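Local coordinates for aluminum resistance protein (Clostridium novyi, PDB 3I16), which probably acts as a pyridoxal-5'-phosphate-dependent carbon-sulfur lyase of the methionine gamma-lyase family, named for a role in aluminum resistance, at residues Leu164-Ile167 with Glu168-Lys172; Arg192-Leu195 with Ile196-Lys200; Ser201-Asp204 with Cys205-Ile209. All blocks are in the same frame, centred on the assembly; numbering follows the deposited sequence.

Contact 1. Residues Leu164-Ile167 with Glu168-Lys172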
loop_
_atom_site.group_PDB
_atom_site.type_symbol
_atom_site.label_atom_id
_atom_site.label_comp_id
_atom_site.label_asym_id
_atom_site.label_seq_id
_atom_site.Cartn_x
_atom_site.Cartn_y
_atom_site.Cartn_z
ATOM N N LEU B 164 31.253 -37.500 5.484
ATOM C CA LEU B 164 30.198 -38.489 5.488
ATOM C C LEU B 164 30.437 -39.594 6.511
ATOM O O LEU B 164 29.518 -39.985 7.217
ATOM C CB LEU B 164 29.991 -39.066 4.084
ATOM C CG LEU B 164 29.628 -38.104 2.948
ATOM C CD1 LEU B 164 29.499 -38.885 1.622
ATOM C CD2 LEU B 164 28.345 -37.299 3.234
ATOM N N GLU B 165 31.670 -40.060 6.633
ATOM C CA GLU B 165 31.974 -41.127 7.582
ATOM C C GLU B 165 31.683 -40.691 9.009
ATOM O O GLU B 165 31.132 -41.457 9.784
ATOM C CB GLU B 165 33.421 -41.599 7.443
ATOM C CG GLU B 165 33.749 -42.088 6.017
ATOM C CD GLU B 165 35.048 -42.862 5.911
ATOM O OE1 GLU B 165 35.736 -43.055 6.941
ATOM O OE2 GLU B 165 35.378 -43.291 4.779
ATOM N N GLU B 166 32.025 -39.453 9.360
ATOM C CA GLU B 166 31.737 -38.954 10.705
ATOM C C GLU B 166 30.219 -38.750 10.903
ATOM O O GLU B 166 29.685 -39.065 11.968
ATOM C CB GLU B 166 32.530 -37.663 10.971
ATOM C CG GLU B 166 32.474 -37.158 12.418
ATOM C CD GLU B 166 33.092 -38.119 13.415
ATOM O OE1 GLU B 166 33.873 -39.010 13.003
ATOM O OE2 GLU B 166 32.813 -37.974 14.624
ATOM N N ILE B 167 29.528 -38.229 9.885
ATOM C CA ILE B 167 28.067 -38.050 9.958
ATOM C C ILE B 167 27.413 -39.396 10.301
ATOM O O ILE B 167 26.656 -39.517 11.272
ATOM C CB ILE B 167 27.493 -37.465 8.636
ATOM C CG1 ILE B 167 27.910 -35.998 8.469
ATOM C CG2 ILE B 167 25.958 -37.537 8.612
ATOM C CD1 ILE B 167 27.644 -35.451 7.127
ATOM N N GLU B 168 27.732 -40.419 9.518
ATOM C CA GLU B 168 27.239 -41.773 9.780
ATOM C C GLU B 168 27.498 -42.239 11.214
ATOM O O GLU B 168 26.593 -42.749 11.883
ATOM C CB GLU B 168 27.905 -42.764 8.834
ATOM C CG GLU B 168 27.410 -42.665 7.414
ATOM C CD GLU B 168 28.108 -43.637 6.482
ATOM O OE1 GLU B 168 28.831 -44.520 6.980
ATOM O OE2 GLU B 168 27.945 -43.505 5.250
ATOM N N LYS B 169 28.743 -42.089 11.665
ATOM C CA LYS B 169 29.125 -42.487 13.031
ATOM C C LYS B 169 28.316 -41.756 14.099
ATOM O O LYS B 169 27.906 -42.353 15.090
ATOM C CB LYS B 169 30.615 -42.236 13.275
ATOM C CG LYS B 169 31.091 -42.492 14.719
ATOM C CD LYS B 169 32.595 -42.206 14.854
ATOM C CE LYS B 169 33.143 -42.610 16.218
ATOM N NZ LYS B 169 32.391 -41.983 17.341
ATOM N N VAL B 170 28.104 -40.462 13.914
ATOM C CA VAL B 170 27.351 -39.675 14.897
ATOM C C VAL B 170 25.882 -40.099 14.924
ATOM O O VAL B 170 25.316 -40.306 16.001
ATOM C CB VAL B 170 27.551 -38.169 14.666
ATOM C CG1 VAL B 170 26.589 -37.350 15.544
ATOM C CG2 VAL B 170 29.045 -37.816 14.931
ATOM N N LEU B 171 25.296 -40.281 13.744
ATOM C CA LEU B 171 23.912 -40.763 13.617
ATOM C C LEU B 171 23.704 -42.179 14.170
ATOM O O LEU B 171 22.725 -42.445 14.867
ATOM C CB LEU B 171 23.462 -40.735 12.153
ATOM C CG LEU B 171 23.265 -39.364 11.507
ATOM C CD1 LEU B 171 22.953 -39.549 10.006
ATOM C CD2 LEU B 171 22.178 -38.539 12.224
ATOM N N LYS B 172 24.620 -43.095 13.851
ATOM C CA LYS B 172 24.503 -44.441 14.364
ATOM C C LYS B 172 24.598 -44.448 15.899
ATOM O O LYS B 172 23.863 -45.183 16.553
ATOM C CB LYS B 172 25.540 -45.382 13.739
ATOM C CG LYS B 172 25.234 -45.754 12.291
ATOM C CD LYS B 172 26.107 -46.894 11.765
ATOM C CE LYS B 172 27.566 -46.519 11.679
ATOM N NZ LYS B 172 28.394 -47.552 10.970
HETATM O O HOH W 1 32.624 -38.923 17.125
#

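Contact 2. Residues Arg192-Leu195 with Ile196-Lys200. With EDO (1,2-ethanediol), chain N.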
loop_
_atom_site.group_PDB
_atom_site.type_symbol
_atom_site.label_atom_id
_atom_site.label_comp_id
_atom_site.label_asym_id
_atom_site.label_seq_id
_atom_site.Cartn_x
_atom_site.Cartn_y
_atom_site.Cartn_z
ATOM N N ARG B 192 34.128 -23.073 -0.115
ATOM C CA ARG B 192 33.126 -23.042 -1.168
ATOM C C ARG B 192 31.763 -23.441 -0.648
ATOM O O ARG B 192 31.665 -24.227 0.282
ATOM C CB ARG B 192 33.539 -23.987 -2.283
ATOM C CG ARG B 192 34.837 -23.550 -2.962
ATOM C CD ARG B 192 35.254 -24.573 -3.991
ATOM N NE ARG B 192 34.233 -24.708 -5.027
ATOM C CZ ARG B 192 34.120 -25.729 -5.871
ATOM N NH1 ARG B 192 34.976 -26.754 -5.821
ATOM N NH2 ARG B 192 33.139 -25.738 -6.768
ATOM N N ALA B 193 30.715 -22.884 -1.244
ATOM C CA ALA B 193 29.332 -23.240 -0.923
ATOM C C ALA B 193 29.104 -24.668 -1.380
ATOM O O ALA B 193 29.730 -25.101 -2.358
ATOM C CB ALA B 193 28.366 -22.324 -1.661
ATOM N N LEU B 194 28.191 -25.390 -0.717
ATOM C CA LEU B 194 27.881 -26.775 -1.111
ATOM C C LEU B 194 27.111 -26.845 -2.406
ATOM O O LEU B 194 26.090 -26.193 -2.564
ATOM C CB LEU B 194 27.052 -27.533 -0.070
ATOM C CG LEU B 194 27.658 -27.922 1.261
ATOM C CD1 LEU B 194 26.756 -28.993 1.848
ATOM C CD2 LEU B 194 29.052 -28.455 1.119
ATOM N N LEU B 195 27.591 -27.675 -3.321
ATOM C CA LEU B 195 26.921 -27.877 -4.573
ATOM C C LEU B 195 25.716 -28.808 -4.340
ATOM O O LEU B 195 25.640 -29.509 -3.333
ATOM C CB LEU B 195 27.875 -28.503 -5.572
ATOM C CG LEU B 195 29.160 -27.728 -5.926
ATOM C CD1 LEU B 195 30.090 -28.587 -6.770
ATOM C CD2 LEU B 195 28.860 -26.434 -6.638
ATOM N N ILE B 196 24.791 -28.825 -5.284
ATOM C CA ILE B 196 23.630 -29.713 -5.205
ATOM C C ILE B 196 24.067 -31.181 -5.076
ATOM O O ILE B 196 23.410 -31.957 -4.354
ATOM C CB ILE B 196 22.689 -29.546 -6.431
ATOM C CG1 ILE B 196 22.020 -28.165 -6.424
ATOM C CG2 ILE B 196 21.656 -30.716 -6.502
ATOM C CD1 ILE B 196 21.073 -27.864 -5.224
ATOM N N GLU B 197 25.157 -31.567 -5.760
ATOM C CA GLU B 197 25.678 -32.943 -5.660
ATOM C C GLU B 197 26.202 -33.258 -4.259
ATOM O O GLU B 197 26.075 -34.396 -3.797
ATOM C CB GLU B 197 26.759 -33.249 -6.712
ATOM C CG GLU B 197 28.084 -32.514 -6.490
ATOM C CD GLU B 197 29.189 -32.925 -7.447
ATOM O OE1 GLU B 197 28.889 -33.422 -8.552
ATOM O OE2 GLU B 197 30.375 -32.732 -7.080
ATOM N N ASP B 198 26.797 -32.263 -3.591
ATOM C CA ASP B 198 27.287 -32.436 -2.211
ATOM C C ASP B 198 26.091 -32.590 -1.280
ATOM O O ASP B 198 26.126 -33.362 -0.338
ATOM C CB ASP B 198 28.110 -31.231 -1.734
ATOM C CG ASP B 198 29.356 -30.940 -2.613
ATOM O OD1 ASP B 198 30.083 -31.869 -2.984
ATOM O OD2 ASP B 198 29.614 -29.749 -2.903
ATOM N N ILE B 199 25.032 -31.831 -1.538
ATOM C CA ILE B 199 23.831 -31.910 -0.728
ATOM C C ILE B 199 23.201 -33.289 -0.894
ATOM O O ILE B 199 22.813 -33.908 0.095
ATOM C CB ILE B 199 22.831 -30.787 -1.059
ATOM C CG1 ILE B 199 23.411 -29.443 -0.588
ATOM C CG2 ILE B 199 21.475 -31.072 -0.378
ATOM C CD1 ILE B 199 22.690 -28.179 -1.091
ATOM N N LYS B 200 23.142 -33.783 -2.132
ATOM C CA LYS B 200 22.633 -35.117 -2.397
ATOM C C LYS B 200 23.449 -36.166 -1.634
ATOM O O LYS B 200 22.888 -37.068 -1.033
ATOM C CB LYS B 200 22.689 -35.458 -3.890
ATOM C CG LYS B 200 22.072 -36.835 -4.233
ATOM C CD LYS B 200 22.149 -37.139 -5.714
ATOM C CE LYS B 200 21.299 -38.374 -6.090
ATOM N NZ LYS B 200 21.606 -39.583 -5.298
HETATM C C1 EDO N . 32.004 -27.840 -1.321
HETATM O O1 EDO N . 33.408 -28.082 -1.218
HETATM C C2 EDO N . 31.684 -27.490 -2.765
HETATM O O2 EDO N . 31.981 -28.587 -3.629
#

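Contact 3. Residues Ser201-Asp204 with Cys205-Ile209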
loop_
_atom_site.group_PDB
_atom_site.type_symbol
_atom_site.label_atom_id
_atom_site.label_comp_id
_atom_site.label_asym_id
_atom_site.label_seq_id
_atom_site.Cartn_x
_atom_site.Cartn_y
_atom_site.Cartn_z
ATOM N N SER B 201 24.768 -36.058 -1.656
ATOM C CA SER B 201 25.585 -37.062 -0.973
ATOM C C SER B 201 25.282 -37.084 0.534
ATOM O O SER B 201 25.259 -38.141 1.117
ATOM C CB SER B 201 27.085 -36.867 -1.253
ATOM O OG SER B 201 27.557 -35.752 -0.536
ATOM N N ILE B 202 25.019 -35.928 1.149
ATOM C CA ILE B 202 24.658 -35.879 2.573
ATOM C C ILE B 202 23.277 -36.523 2.801
ATOM O O ILE B 202 23.104 -37.381 3.682
ATOM C CB ILE B 202 24.658 -34.430 3.149
ATOM C CG1 ILE B 202 26.075 -33.815 3.129
ATOM C CG2 ILE B 202 24.077 -34.432 4.556
ATOM C CD1 ILE B 202 26.101 -32.280 3.405
ATOM N N VAL B 203 22.301 -36.140 1.996
ATOM C CA VAL B 203 20.957 -36.720 2.154
ATOM C C VAL B 203 21.000 -38.237 2.022
ATOM O O VAL B 203 20.522 -38.953 2.934
ATOM C CB VAL B 203 19.943 -36.093 1.203
ATOM C CG1 VAL B 203 18.589 -36.778 1.336
ATOM C CG2 VAL B 203 19.836 -34.614 1.503
ATOM N N ASP B 204 21.603 -38.741 0.942
ATOM C CA ASP B 204 21.716 -40.201 0.761
ATOM C C ASP B 204 22.398 -40.899 1.943
ATOM O O ASP B 204 21.983 -41.970 2.377
ATOM C CB ASP B 204 22.456 -40.545 -0.537
ATOM C CG ASP B 204 21.674 -40.161 -1.759
ATOM O OD1 ASP B 204 20.492 -39.815 -1.614
ATOM O OD2 ASP B 204 22.233 -40.206 -2.865
ATOM N N CYS B 205 23.435 -40.275 2.468
ATOM C CA CYS B 205 24.151 -40.820 3.602
ATOM C C CYS B 205 23.269 -40.894 4.867
ATOM O O CYS B 205 23.218 -41.928 5.563
ATOM C CB CYS B 205 25.376 -39.941 3.840
ATOM S SG CYS B 205 26.315 -40.312 5.283
ATOM N N VAL B 206 22.590 -39.798 5.170
ATOM C CA VAL B 206 21.727 -39.723 6.359
ATOM C C VAL B 206 20.563 -40.730 6.304
ATOM O O VAL B 206 20.328 -41.480 7.262
ATOM C CB VAL B 206 21.168 -38.292 6.548
ATOM C CG1 VAL B 206 20.044 -38.253 7.623
ATOM C CG2 VAL B 206 22.293 -37.323 6.880
ATOM N N LYS B 207 19.836 -40.721 5.183
ATOM C CA LYS B 207 18.694 -41.595 4.968
ATOM C C LYS B 207 19.099 -43.083 4.987
ATOM O O LYS B 207 18.303 -43.954 5.335
ATOM C CB LYS B 207 18.019 -41.269 3.633
ATOM C CG LYS B 207 17.407 -39.881 3.495
ATOM C CD LYS B 207 16.229 -39.680 4.382
ATOM C CE LYS B 207 15.631 -38.309 4.154
ATOM N NZ LYS B 207 14.449 -38.097 5.010
ATOM N N ASN B 208 20.337 -43.373 4.600
ATOM C CA ASN B 208 20.826 -44.754 4.648
ATOM C C ASN B 208 20.985 -45.255 6.087
ATOM O O ASN B 208 20.975 -46.459 6.312
ATOM C CB ASN B 208 22.149 -44.910 3.897
ATOM C CG ASN B 208 22.619 -46.339 3.874
ATOM O OD1 ASN B 208 21.888 -47.232 3.431
ATOM N ND2 ASN B 208 23.834 -46.577 4.367
ATOM N N ILE B 209 21.146 -44.344 7.050
ATOM C CA ILE B 209 21.237 -44.722 8.459
ATOM C C ILE B 209 19.814 -44.822 9.004
ATOM O O ILE B 209 19.454 -45.849 9.555
ATOM C CB ILE B 209 22.091 -43.737 9.275
ATOM C CG1 ILE B 209 23.523 -43.667 8.725
ATOM C CG2 ILE B 209 22.147 -44.141 10.734
ATOM C CD1 ILE B 209 24.202 -45.012 8.488
#

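Contact 1. Residues Leu164-Ile167 with Glu168-Lys172
I167 overlaps L171 one helical turn further on. The two side chains lie alongside each other and point the same way, with I167 CG2 3.9 Å from L171 CD1. The chi1 of L171, -69°, sets its CG beside its own backbone N, and from there L171 CG rests 3.4 Å from I167 O. Both residues are buried, and L171 also packs on L119, I177 and V180. These are residues of the central sheet, and V206 and I209 of helix 196-209 touch L171 too. The stretch is one alpha-helix, 164-173, whose apolar side packs against the mixed sheet, consistent with the fold type I (aspartate aminotransferase-like) PLP enzymes. The opposite-charge pair E166 and K169 sits nearer solvent. The side chains run side by side, with E166 OE1 3.9 Å from K169 CD. Their charged ends do not meet directly. One water links them, its O giving a hydrogen to E166 OE2 at 2.7 Å and accepting one from K169 NZ at 3.1 Å. K169 NZ also forms a salt bridge with E173. E166 reaches V170 as well, E166 OE2 lying 3.8 Å from V170 CG2. The backbone bonds are those of a regular helix, such as E168 N to L164 O at 2.9 Å.

Contact 2. Residues Arg192-Leu195 with Ile196-Lys200
D198 reaches back from the first turn of helix 196-209 to the chain just before it. D198 CB lies 3.4 Å from L195 O and also borders L194, whose CD2 is 4.1 Å from D198 CB. Its CG stands beside its own backbone N, chi1 -59°, which turns the carboxylate toward the N-cap residue L195. D198 CG lies 3.8 Å from L195 N. At the tip, D198 OD2 accepts the N-H of L195 N at 2.9 Å, met on the anti side and 25° out of the carboxylate plane. D198 OD2 also takes a hydrogen from O2 of a bound 1,2-ethanediol at 2.7 Å, probably a molecule from the crystallisation liquor. D198 OD1 is further from that O2. The diol is also hydrogen-bonded to K161 NZ. L195 CB leans on D198 OD2 at 3.4 Å. The L194 and I199 side chains cross, with L194 CB 4.1 Å from I199 CG1. I199 N closes the first helical turn onto L195 O at 3.0 Å. A third helical residue bonding back to the N-cap N-H is the reciprocal half of a capping box. L195 has no side-chain acceptor for the other half. The helix dipole would probably favour the charged carboxylate.

Contact 3. Residues Ser201-Asp204 with Cys205-Ile209
I202 and V206 meet one turn apart through their CG2 methyls, 4.1 Å from each other, and the two side chains cross at an angle. The methyls are set differently. I202 CG2 lies opposite its backbone N across the CA-CB bond. V206 has chi1 169°, which puts CG1 in that position and brings CG2 beside the backbone N. From there V206 CG2 rests 3.3 Å from I202 O. Both residues are buried. I202 also packs on I182, and V206 on V180 and C215.

V203 and K207 make the next pair. They run side by side in the same direction, with V203 CG1 4.0 Å from K207 CG. The lysine chain bends at chi2, -67°, and is extended beyond. Its amino group leaves this turn for a salt bridge with D236 and hydrogen bonds to the carbonyls of K211 and I213. The polar end is therefore held by the chain just after the helix and by D236, while CB and CG pack over V203 O.

C205 CB sits 3.3 Å from S201 O. D204 turns back along the helix, and its OD2 forms a salt bridge with K200.

The backbone bonds differ in straightness. K207 N to V203 O is nearly straight. N208 N to D204 O is bent, with an N-H...O angle of 140°. The arrangement is that of the connecting helix in a beta-alpha-beta unit: apolar residues of helix 196-209 pack on strands 177-183 and 214-218, which it joins within the mixed sheet of this PLP-dependent fold.

In the fold
The three contacts follow one another along the chain; none nests in or crosses another, and each closes only a local turn. Contact 1 lies on helix 164-173, between strands 150-153 and 177-183. The chain then runs through strand 177-183 and a loop to contact 2, where helix 196-209 starts. Contact 3 continues that helix toward strand 214-218. Contacts 2 and 3 share the helix and touch where L194 CD1 packs on I202 CD1. Contacts 1 and 3 bring the two helices together, with E168 CG against C205 SG. Contacts 1 and 2 do not touch. Together they tie two neighbouring helices to the mixed sheet.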